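Local coordinates for protein cathepsin L Propeptide (Toxoplasma gondii, PDB 3F75) that probably acts as the inhibitory I29-type propeptide of a cathepsin L-like papain-family protease, a small helical domain bound against another protein chain, at residues R44-I56 and L68-E80. Numbering follows the deposited sequence.
Sequences RRYAIFKNNLVYI and LKMNHFGDLSRDE. With EDO (1,2-ethanediol), chain F.
The ERFNIN helix of this I29 propeptide (Glu-41, Arg-45, Phe-49, Asn-52, Ile-56, Asn-60) here meets the GNFD-type loop, represented by Asn-71, Phe-73 and Asp-75, and a salt-bridge network joins Arg-44 and Arg-45 to Glu-80. Arg-45 grips the carboxylate end-on, NH1 lying 2.7 Å from Glu-80 OE1 and NH2 bonding OE2, with the guanidinium and carboxylate planes 44° apart. Arg-44 comes side-on, its NH1 3.0 Å from Glu-80 OE2 and its NE bonding the same oxygen. Three N-H groups therefore meet OE2, while OE1 takes Arg-45 NH1 and Ser-77 N from opposite faces, which should fix the carboxylate's rotation. Ser-77, the N-cap, forms a capping box with Glu-80; the return bond from Glu-80 N to Ser-77 OG is weak. Arg-45 NH1 also reaches Asp-75 O, in the carbonyl plane, at 2.8 Å.

One turn on from Ile-48, whose CG2 packs 3.4 Å from Leu-76 C, Asn-52 ties down the loop. Its ND2 donates to Gly-74 O (2.7 Å, 162° at the hydrogen) and to Leu-76 O, both near its amide plane yet each approached from above the carbonyl plane.

Just before the two type I turns, Met-70 bends at chi2 and chi3, bringing CE to 3.5 Å from Phe-49 CE1 and also against Leu-53 and Ile-56; its sulfur makes an oblique Met-aromatic contact with Phe-49. Tyr-55 CE2 meets Leu-68 CD1 at 3.4 Å.

Phe-28 of helix 18-32 meets the Phe-49 ring, and Glu-41, within helix 39-60, bridges to Arg-45 NE. At the other end, Leu-68 pairs in an antiparallel ladder with a strand of the other protein chain.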
ATOM      1  N   ARG B  44      24.122 -13.885  -5.919  1.00 14.53           N
ATOM      2  CA  ARG B  44      22.758 -13.819  -6.472  1.00 15.16           C
ATOM      3  C   ARG B  44      22.132 -12.429  -6.284  1.00 12.33           C
ATOM      4  O   ARG B  44      21.537 -11.884  -7.199  1.00 10.40           O
ATOM      5  CB  ARG B  44      21.846 -14.874  -5.829  1.00 18.13           C
ATOM      6  CG  ARG B  44      20.347 -14.739  -6.237  1.00 22.08           C
ATOM      7  CD  ARG B  44      19.364 -15.623  -5.403  1.00 25.31           C
ATOM      8  NE  ARG B  44      17.960 -15.393  -5.782  1.00 30.35           N
ATOM      9  CZ  ARG B  44      17.408 -15.791  -6.936  1.00 37.72           C
ATOM     10  NH1 ARG B  44      16.135 -15.524  -7.197  1.00 38.76           N
ATOM     11  NH2 ARG B  44      18.122 -16.458  -7.845  1.00 42.30           N
ATOM     12  N   ARG B  45      22.258 -11.875  -5.084  1.00 10.74           N
ATOM     13  CA  ARG B  45      21.672 -10.597  -4.762  1.00 12.08           C
ATOM     14  C   ARG B  45      22.384  -9.452  -5.503  1.00 12.92           C
ATOM     15  O   ARG B  45      21.755  -8.480  -5.899  1.00 14.62           O
ATOM     16  CB  ARG B  45      21.704 -10.373  -3.248  1.00 13.46           C
ATOM     17  CG  ARG B  45      20.882 -11.375  -2.486  1.00 16.03           C
ATOM     18  CD  ARG B  45      19.426 -10.968  -2.353  1.00 18.40           C
ATOM     19  NE  ARG B  45      18.645 -12.162  -2.051  1.00 17.57           N
ATOM     20  CZ  ARG B  45      17.559 -12.569  -2.694  1.00 18.02           C
ATOM     21  NH1 ARG B  45      17.027 -11.860  -3.674  1.00 19.75           N
ATOM     22  NH2 ARG B  45      16.991 -13.703  -2.330  1.00 20.59           N
ATOM     23  N   TYR B  46      23.686  -9.588  -5.713  1.00 14.39           N
ATOM     24  CA  TYR B  46      24.433  -8.621  -6.502  1.00 13.38           C
ATOM     25  C   TYR B  46      23.928  -8.598  -7.952  1.00 15.21           C
ATOM     26  O   TYR B  46      23.720  -7.517  -8.539  1.00 12.02           O
ATOM     27  CB  TYR B  46      25.913  -8.973  -6.467  1.00 13.88           C
ATOM     28  CG  TYR B  46      26.809  -8.079  -7.302  1.00 13.63           C
ATOM     29  CD1 TYR B  46      26.765  -6.704  -7.172  1.00 14.45           C
ATOM     30  CD2 TYR B  46      27.735  -8.623  -8.185  1.00 16.62           C
ATOM     31  CE1 TYR B  46      27.586  -5.883  -7.925  1.00 16.86           C
ATOM     32  CE2 TYR B  46      28.566  -7.813  -8.933  1.00 18.66           C
ATOM     33  CZ  TYR B  46      28.482  -6.435  -8.796  1.00 19.55           C
ATOM     34  OH  TYR B  46      29.298  -5.605  -9.523  1.00 20.77           O
ATOM     35  N   ALA B  47      23.718  -9.788  -8.511  1.00 12.16           N
ATOM     36  CA  ALA B  47      23.238  -9.905  -9.887  1.00 13.89           C
ATOM     37  C   ALA B  47      21.843  -9.299 -10.035  1.00 12.22           C
ATOM     38  O   ALA B  47      21.587  -8.566 -10.993  1.00 14.31           O
ATOM     39  CB  ALA B  47      23.248 -11.364 -10.352  1.00 12.34           C
ATOM     40  N   ILE B  48      20.959  -9.576  -9.078  1.00 14.64           N
ATOM     41  CA  ILE B  48      19.595  -9.011  -9.091  1.00 13.77           C
ATOM     42  C   ILE B  48      19.641  -7.493  -8.952  1.00 16.52           C
ATOM     43  O   ILE B  48      18.959  -6.771  -9.692  1.00 15.35           O
ATOM     44  CB  ILE B  48      18.706  -9.620  -7.991  1.00 12.97           C
ATOM     45  CG1 ILE B  48      18.496 -11.104  -8.271  1.00 12.87           C
ATOM     46  CG2 ILE B  48      17.338  -8.894  -7.902  1.00 12.22           C
ATOM     47  CD1 ILE B  48      17.834 -11.893  -7.120  1.00 16.11           C
ATOM     48  N   PHE B  49      20.459  -7.025  -8.012  1.00 15.45           N
ATOM     49  CA  PHE B  49      20.687  -5.594  -7.805  1.00 17.64           C
ATOM     50  C   PHE B  49      21.160  -4.888  -9.078  1.00 16.26           C
ATOM     51  O   PHE B  49      20.610  -3.849  -9.459  1.00 16.82           O
ATOM     52  CB  PHE B  49      21.703  -5.355  -6.676  1.00 17.27           C
ATOM     53  CG  PHE B  49      22.121  -3.909  -6.543  1.00 13.96           C
ATOM     54  CD1 PHE B  49      21.350  -3.013  -5.827  1.00 15.43           C
ATOM     55  CD2 PHE B  49      23.294  -3.447  -7.144  1.00 15.53           C
ATOM     56  CE1 PHE B  49      21.725  -1.684  -5.716  1.00 17.23           C
ATOM     57  CE2 PHE B  49      23.670  -2.135  -7.033  1.00 14.32           C
ATOM     58  CZ  PHE B  49      22.891  -1.245  -6.319  1.00 16.29           C
ATOM     59  N   LYS B  50      22.167  -5.451  -9.733  1.00 15.76           N
ATOM     60  CA  LYS B  50      22.666  -4.882 -10.978  1.00 15.62           C
ATOM     61  C   LYS B  50      21.563  -4.802 -12.026  1.00 15.74           C
ATOM     62  O   LYS B  50      21.390  -3.772 -12.672  1.00 15.51           O
ATOM     63  CB  LYS B  50      23.820  -5.710 -11.535  1.00 17.27           C
ATOM     64  CG  LYS B  50      25.092  -5.576 -10.739  1.00 18.91           C
ATOM     65  CD  LYS B  50      26.291  -6.052 -11.542  1.00 25.35           C
ATOM     66  CE  LYS B  50      26.341  -7.561 -11.698  1.00 26.91           C
ATOM     67  NZ  LYS B  50      27.501  -7.940 -12.565  1.00 28.31           N
ATOM     68  N   ASN B  51      20.814  -5.885 -12.183  1.00 12.62           N
ATOM     69  CA  ASN B  51      19.723  -5.901 -13.145  1.00 14.35           C
ATOM     70  C   ASN B  51      18.677  -4.831 -12.860  1.00 15.32           C
ATOM     71  O   ASN B  51      18.233  -4.128 -13.786  1.00 14.04           O
ATOM     72  CB  ASN B  51      19.063  -7.276 -13.205  1.00 17.03           C
ATOM     73  CG  ASN B  51      19.903  -8.295 -13.979  1.00 23.86           C
ATOM     74  OD1 ASN B  51      20.785  -7.933 -14.770  1.00 25.90           O
ATOM     75  ND2 ASN B  51      19.631  -9.573 -13.748  1.00 22.35           N
ATOM     76  N   ASN B  52      18.306  -4.690 -11.590  1.00 13.21           N
ATOM     77  CA  ASN B  52      17.348  -3.646 -11.186  1.00 14.70           C
ATOM     78  C   ASN B  52      17.898  -2.230 -11.380  1.00 14.76           C
ATOM     79  O   ASN B  52      17.180  -1.318 -11.807  1.00 14.89           O
ATOM     80  CB  ASN B  52      16.939  -3.807  -9.725  1.00 15.01           C
ATOM     81  CG  ASN B  52      16.094  -5.032  -9.473  1.00 17.50           C
ATOM     82  OD1 ASN B  52      15.376  -5.511 -10.367  1.00 14.47           O
ATOM     83  ND2 ASN B  52      16.158  -5.546  -8.233  1.00 10.95           N
ATOM     84  N   LEU B  53      19.167  -2.045 -11.042  1.00 12.84           N
ATOM     85  CA  LEU B  53      19.833  -0.757 -11.201  1.00 16.06           C
ATOM     86  C   LEU B  53      19.840  -0.333 -12.676  1.00 16.09           C
ATOM     87  O   LEU B  53      19.545   0.828 -13.012  1.00 16.61           O
ATOM     88  CB  LEU B  53      21.262  -0.828 -10.642  1.00 16.45           C
ATOM     89  CG  LEU B  53      22.028   0.495 -10.583  1.00 22.74           C
ATOM     90  CD1 LEU B  53      21.284   1.499  -9.696  1.00 23.91           C
ATOM     91  CD2 LEU B  53      23.461   0.296 -10.096  1.00 23.24           C
ATOM     92  N   VAL B  54      20.171  -1.274 -13.554  1.00 15.01           N
ATOM     93  CA  VAL B  54      20.193  -1.000 -14.988  1.00 13.91           C
ATOM     94  C   VAL B  54      18.775  -0.658 -15.453  1.00 15.95           C
ATOM     95  O   VAL B  54      18.562   0.317 -16.199  1.00 12.49           O
ATOM     96  CB  VAL B  54      20.784  -2.184 -15.800  1.00 15.57           C
ATOM     97  CG1 VAL B  54      20.512  -1.996 -17.290  1.00 14.87           C
ATOM     98  CG2 VAL B  54      22.283  -2.327 -15.530  1.00 11.95           C
ATOM     99  N   TYR B  55      17.801  -1.423 -14.965  1.00 13.35           N
ATOM    100  CA  TYR B  55      16.418  -1.153 -15.300  1.00 11.15           C
ATOM    101  C   TYR B  55      15.976   0.246 -14.928  1.00 12.82           C
ATOM    102  O   TYR B  55      15.349   0.922 -15.727  1.00 13.31           O
ATOM    103  CB  TYR B  55      15.507  -2.159 -14.612  1.00 13.71           C
ATOM    104  CG  TYR B  55      14.049  -1.923 -14.906  1.00 12.46           C
ATOM    105  CD1 TYR B  55      13.498  -2.341 -16.098  1.00 17.44           C
ATOM    106  CD2 TYR B  55      13.224  -1.277 -13.991  1.00 17.16           C
ATOM    107  CE1 TYR B  55      12.170  -2.132 -16.379  1.00 19.61           C
ATOM    108  CE2 TYR B  55      11.879  -1.084 -14.256  1.00 16.85           C
ATOM    109  CZ  TYR B  55      11.367  -1.498 -15.453  1.00 19.83           C
ATOM    110  OH  TYR B  55      10.040  -1.318 -15.744  1.00 24.96           O
ATOM    111  N   ILE B  56      16.305   0.664 -13.702  1.00 11.05           N
ATOM    112  CA  ILE B  56      15.901   1.951 -13.166  1.00  9.95           C
ATOM    113  C   ILE B  56      16.520   3.071 -13.992  1.00 11.11           C
ATOM    114  O   ILE B  56      15.810   3.977 -14.464  1.00 10.54           O
ATOM    115  CB  ILE B  56      16.318   2.071 -11.668  1.00  8.04           C
ATOM    116  CG1 ILE B  56      15.480   1.118 -10.817  1.00 15.97           C
ATOM    117  CG2 ILE B  56      16.206   3.511 -11.148  1.00 13.37           C
ATOM    118  CD1 ILE B  56      16.007   0.941  -9.383  1.00 11.71           C
ATOM    119  N   LEU B  68      11.576   6.277 -11.428  1.00 14.16           N
ATOM    120  CA  LEU B  68      11.884   5.163 -10.553  1.00 12.53           C
ATOM    121  C   LEU B  68      13.095   5.525  -9.718  1.00 14.02           C
ATOM    122  O   LEU B  68      13.902   6.376 -10.110  1.00  9.09           O
ATOM    123  CB  LEU B  68      12.214   3.911 -11.365  1.00 13.43           C
ATOM    124  CG  LEU B  68      11.163   3.411 -12.352  1.00 12.78           C
ATOM    125  CD1 LEU B  68      11.610   2.114 -13.009  1.00 11.38           C
ATOM    126  CD2 LEU B  68       9.806   3.233 -11.645  1.00  9.22           C
ATOM    127  N   LYS B  69      13.245   4.855  -8.585  1.00 11.72           N
ATOM    128  CA  LYS B  69      14.424   5.045  -7.756  1.00 13.12           C
ATOM    129  C   LYS B  69      14.739   3.779  -7.012  1.00 13.83           C
ATOM    130  O   LYS B  69      13.836   3.083  -6.545  1.00 12.55           O
ATOM    131  CB  LYS B  69      14.182   6.186  -6.761  1.00 16.27           C
ATOM    132  CG  LYS B  69      15.399   6.623  -5.971  1.00 22.60           C
ATOM    133  CD  LYS B  69      14.985   7.684  -4.948  1.00 27.87           C
ATOM    134  CE  LYS B  69      16.133   8.049  -4.032  1.00 32.43           C
ATOM    135  NZ  LYS B  69      17.238   8.613  -4.816  1.00 34.41           N
ATOM    136  N   MET B  70      16.028   3.480  -6.890  1.00 14.97           N
ATOM    137  CA  MET B  70      16.468   2.380  -6.037  1.00 15.54           C
ATOM    138  C   MET B  70      15.908   2.526  -4.604  1.00 15.61           C
ATOM    139  O   MET B  70      15.725   3.627  -4.091  1.00 14.76           O
ATOM    140  CB  MET B  70      18.012   2.326  -6.024  1.00 17.34           C
ATOM    141  CG  MET B  70      18.605   1.208  -5.163  1.00 17.27           C
ATOM    142  SD  MET B  70      18.189  -0.448  -5.729  1.00 17.53           S
ATOM    143  CE  MET B  70      18.908  -0.482  -7.368  1.00 19.31           C
ATOM    144  N   ASN B  71      15.616   1.402  -3.960  1.00 15.31           N
ATOM    145  CA  ASN B  71      15.034   1.427  -2.636  1.00 15.62           C
ATOM    146  C   ASN B  71      15.321   0.109  -1.920  1.00 13.78           C
ATOM    147  O   ASN B  71      16.122  -0.686  -2.420  1.00 13.91           O
ATOM    148  CB  ASN B  71      13.531   1.717  -2.727  1.00 15.91           C
ATOM    149  CG  ASN B  71      12.771   0.661  -3.503  1.00 12.76           C
ATOM    150  OD1 ASN B  71      13.080  -0.524  -3.436  1.00 12.89           O
ATOM    151  ND2 ASN B  71      11.753   1.092  -4.233  1.00 10.47           N
ATOM    152  N   HIS B  72      14.687  -0.147  -0.780  1.00 12.54           N
ATOM    153  CA  HIS B  72      15.062  -1.350   0.009  1.00 12.24           C
ATOM    154  C   HIS B  72      14.644  -2.682  -0.625  1.00 12.56           C
ATOM    155  O   HIS B  72      15.036  -3.740  -0.132  1.00 13.19           O
ATOM    156  CB  HIS B  72      14.657  -1.268   1.503  1.00 15.85           C
ATOM    157  CG  HIS B  72      13.179  -1.273   1.769  1.00 16.92           C
ATOM    158  ND1 HIS B  72      12.641  -0.712   2.904  1.00 24.37           N
ATOM    159  CD2 HIS B  72      12.132  -1.758   1.065  1.00 22.35           C
ATOM    160  CE1 HIS B  72      11.328  -0.858   2.892  1.00 23.65           C
ATOM    161  NE2 HIS B  72      10.991  -1.483   1.782  1.00 18.44           N
ATOM    162  N   PHE B  73      13.910  -2.634  -1.739  1.00 12.54           N
ATOM    163  CA  PHE B  73      13.591  -3.836  -2.524  1.00 13.03           C
ATOM    164  C   PHE B  73      14.603  -4.084  -3.641  1.00 13.25           C
ATOM    165  O   PHE B  73      14.393  -4.972  -4.483  1.00 14.51           O
ATOM    166  CB  PHE B  73      12.221  -3.701  -3.182  1.00 16.25           C
ATOM    167  CG  PHE B  73      11.119  -3.361  -2.234  1.00 14.17           C
ATOM    168  CD1 PHE B  73      10.836  -4.192  -1.157  1.00 15.70           C
ATOM    169  CD2 PHE B  73      10.315  -2.259  -2.452  1.00 12.50           C
ATOM    170  CE1 PHE B  73       9.809  -3.909  -0.287  1.00 19.11           C
ATOM    171  CE2 PHE B  73       9.253  -1.970  -1.574  1.00 14.80           C
ATOM    172  CZ  PHE B  73       9.011  -2.789  -0.496  1.00 20.12           C
ATOM    173  N   GLY B  74      15.702  -3.327  -3.639  1.00 15.21           N
ATOM    174  CA  GLY B  74      16.691  -3.351  -4.739  1.00 15.03           C
ATOM    175  C   GLY B  74      17.346  -4.684  -5.073  1.00 15.38           C
ATOM    176  O   GLY B  74      17.792  -4.900  -6.196  1.00 17.31           O
ATOM    177  N   ASP B  75      17.422  -5.578  -4.100  1.00 14.97           N
ATOM    178  CA  ASP B  75      18.046  -6.892  -4.307  1.00 13.43           C
ATOM    179  C   ASP B  75      17.037  -8.036  -4.427  1.00 14.54           C
ATOM    180  O   ASP B  75      17.413  -9.202  -4.289  1.00 12.07           O
ATOM    181  CB  ASP B  75      19.104  -7.173  -3.212  1.00 13.51           C
ATOM    182  CG  ASP B  75      18.515  -7.261  -1.799  1.00 18.52           C
ATOM    183  OD1 ASP B  75      17.393  -6.775  -1.569  1.00 16.43           O
ATOM    184  OD2 ASP B  75      19.199  -7.817  -0.904  1.00 19.81           O
ATOM    185  N   LEU B  76      15.779  -7.708  -4.766  1.00 10.01           N
ATOM    186  CA  LEU B  76      14.726  -8.705  -4.963  1.00 11.49           C
ATOM    187  C   LEU B  76      14.277  -8.734  -6.424  1.00 13.82           C
ATOM    188  O   LEU B  76      14.169  -7.681  -7.086  1.00 13.44           O
ATOM    189  CB  LEU B  76      13.499  -8.383  -4.111  1.00  9.10           C
ATOM    190  CG  LEU B  76      13.735  -8.123  -2.632  1.00 13.00           C
ATOM    191  CD1 LEU B  76      12.465  -7.657  -1.962  1.00 11.48           C
ATOM    192  CD2 LEU B  76      14.296  -9.378  -1.932  1.00 14.81           C
ATOM    193  N   SER B  77      14.004  -9.937  -6.909  1.00 13.57           N
ATOM    194  CA  SER B  77      13.396 -10.135  -8.217  1.00 14.64           C
ATOM    195  C   SER B  77      11.902  -9.950  -8.073  1.00 17.01           C
ATOM    196  O   SER B  77      11.376  -9.932  -6.948  1.00 17.19           O
ATOM    197  CB  SER B  77      13.669 -11.551  -8.696  1.00 15.22           C
ATOM    198  OG  SER B  77      13.002 -12.493  -7.857  1.00 18.07           O
ATOM    199  N   ARG B  78      11.209  -9.845  -9.202  1.00 16.47           N
ATOM    200  CA  ARG B  78       9.762  -9.700  -9.184  1.00 15.42           C
ATOM    201  C   ARG B  78       9.084 -10.839  -8.418  1.00 14.92           C
ATOM    202  O   ARG B  78       8.182 -10.600  -7.617  1.00 15.40           O
ATOM    203  CB  ARG B  78       9.203  -9.619 -10.599  1.00 14.94           C
ATOM    204  CG  ARG B  78       7.687  -9.677 -10.643  1.00 15.43           C
ATOM    205  CD  ARG B  78       7.134  -9.168 -11.952  1.00 17.02           C
ATOM    206  NE  ARG B  78       5.687  -9.367 -12.031  1.00 16.69           N
ATOM    207  CZ  ARG B  78       4.945  -9.112 -13.112  1.00 15.59           C
ATOM    208  NH1 ARG B  78       5.507  -8.650 -14.231  1.00  8.90           N
ATOM    209  NH2 ARG B  78       3.632  -9.345 -13.088  1.00 14.29           N
ATOM    210  N   ASP B  79       9.520 -12.069  -8.653  1.00 14.73           N
ATOM    211  CA  ASP B  79       8.915 -13.228  -7.982  1.00 15.11           C
ATOM    212  C   ASP B  79       9.061 -13.153  -6.464  1.00 15.99           C
ATOM    213  O   ASP B  79       8.113 -13.427  -5.728  1.00 16.52           O
ATOM    214  CB  ASP B  79       9.546 -14.528  -8.481  1.00 17.71           C
ATOM    215  CG  ASP B  79       8.989 -14.999  -9.821  1.00 18.42           C
ATOM    216  OD1 ASP B  79       7.887 -14.582 -10.256  1.00 19.14           O
ATOM    217  OD2 ASP B  79       9.657 -15.849 -10.438  1.00 26.09           O
ATOM    218  N   GLU B  80      10.252 -12.783  -5.995  1.00 15.75           N
ATOM    219  CA  GLU B  80      10.503 -12.681  -4.558  1.00 16.82           C
ATOM    220  C   GLU B  80       9.693 -11.542  -3.938  1.00 18.32           C
ATOM    221  O   GLU B  80       9.105 -11.680  -2.865  1.00 18.73           O
ATOM    222  CB  GLU B  80      11.991 -12.493  -4.292  1.00 17.02           C
ATOM    223  CG  GLU B  80      12.804 -13.718  -4.678  1.00 18.73           C
ATOM    224  CD  GLU B  80      14.304 -13.453  -4.772  1.00 22.96           C
ATOM    225  OE1 GLU B  80      14.724 -12.304  -5.012  1.00 19.96           O
ATOM    226  OE2 GLU B  80      15.078 -14.411  -4.611  1.00 21.35           O
TER
HETATM  227  C1  EDO F 202      16.527  -9.359   2.803  1.00 40.34           C
HETATM  228  O1  EDO F 202      16.585  -7.996   3.270  1.00 37.50           O
HETATM  229  C2  EDO F 202      17.070  -9.474   1.379  1.00 40.26           C
HETATM  230  O2  EDO F 202      18.262  -8.690   1.275  1.00 36.98           O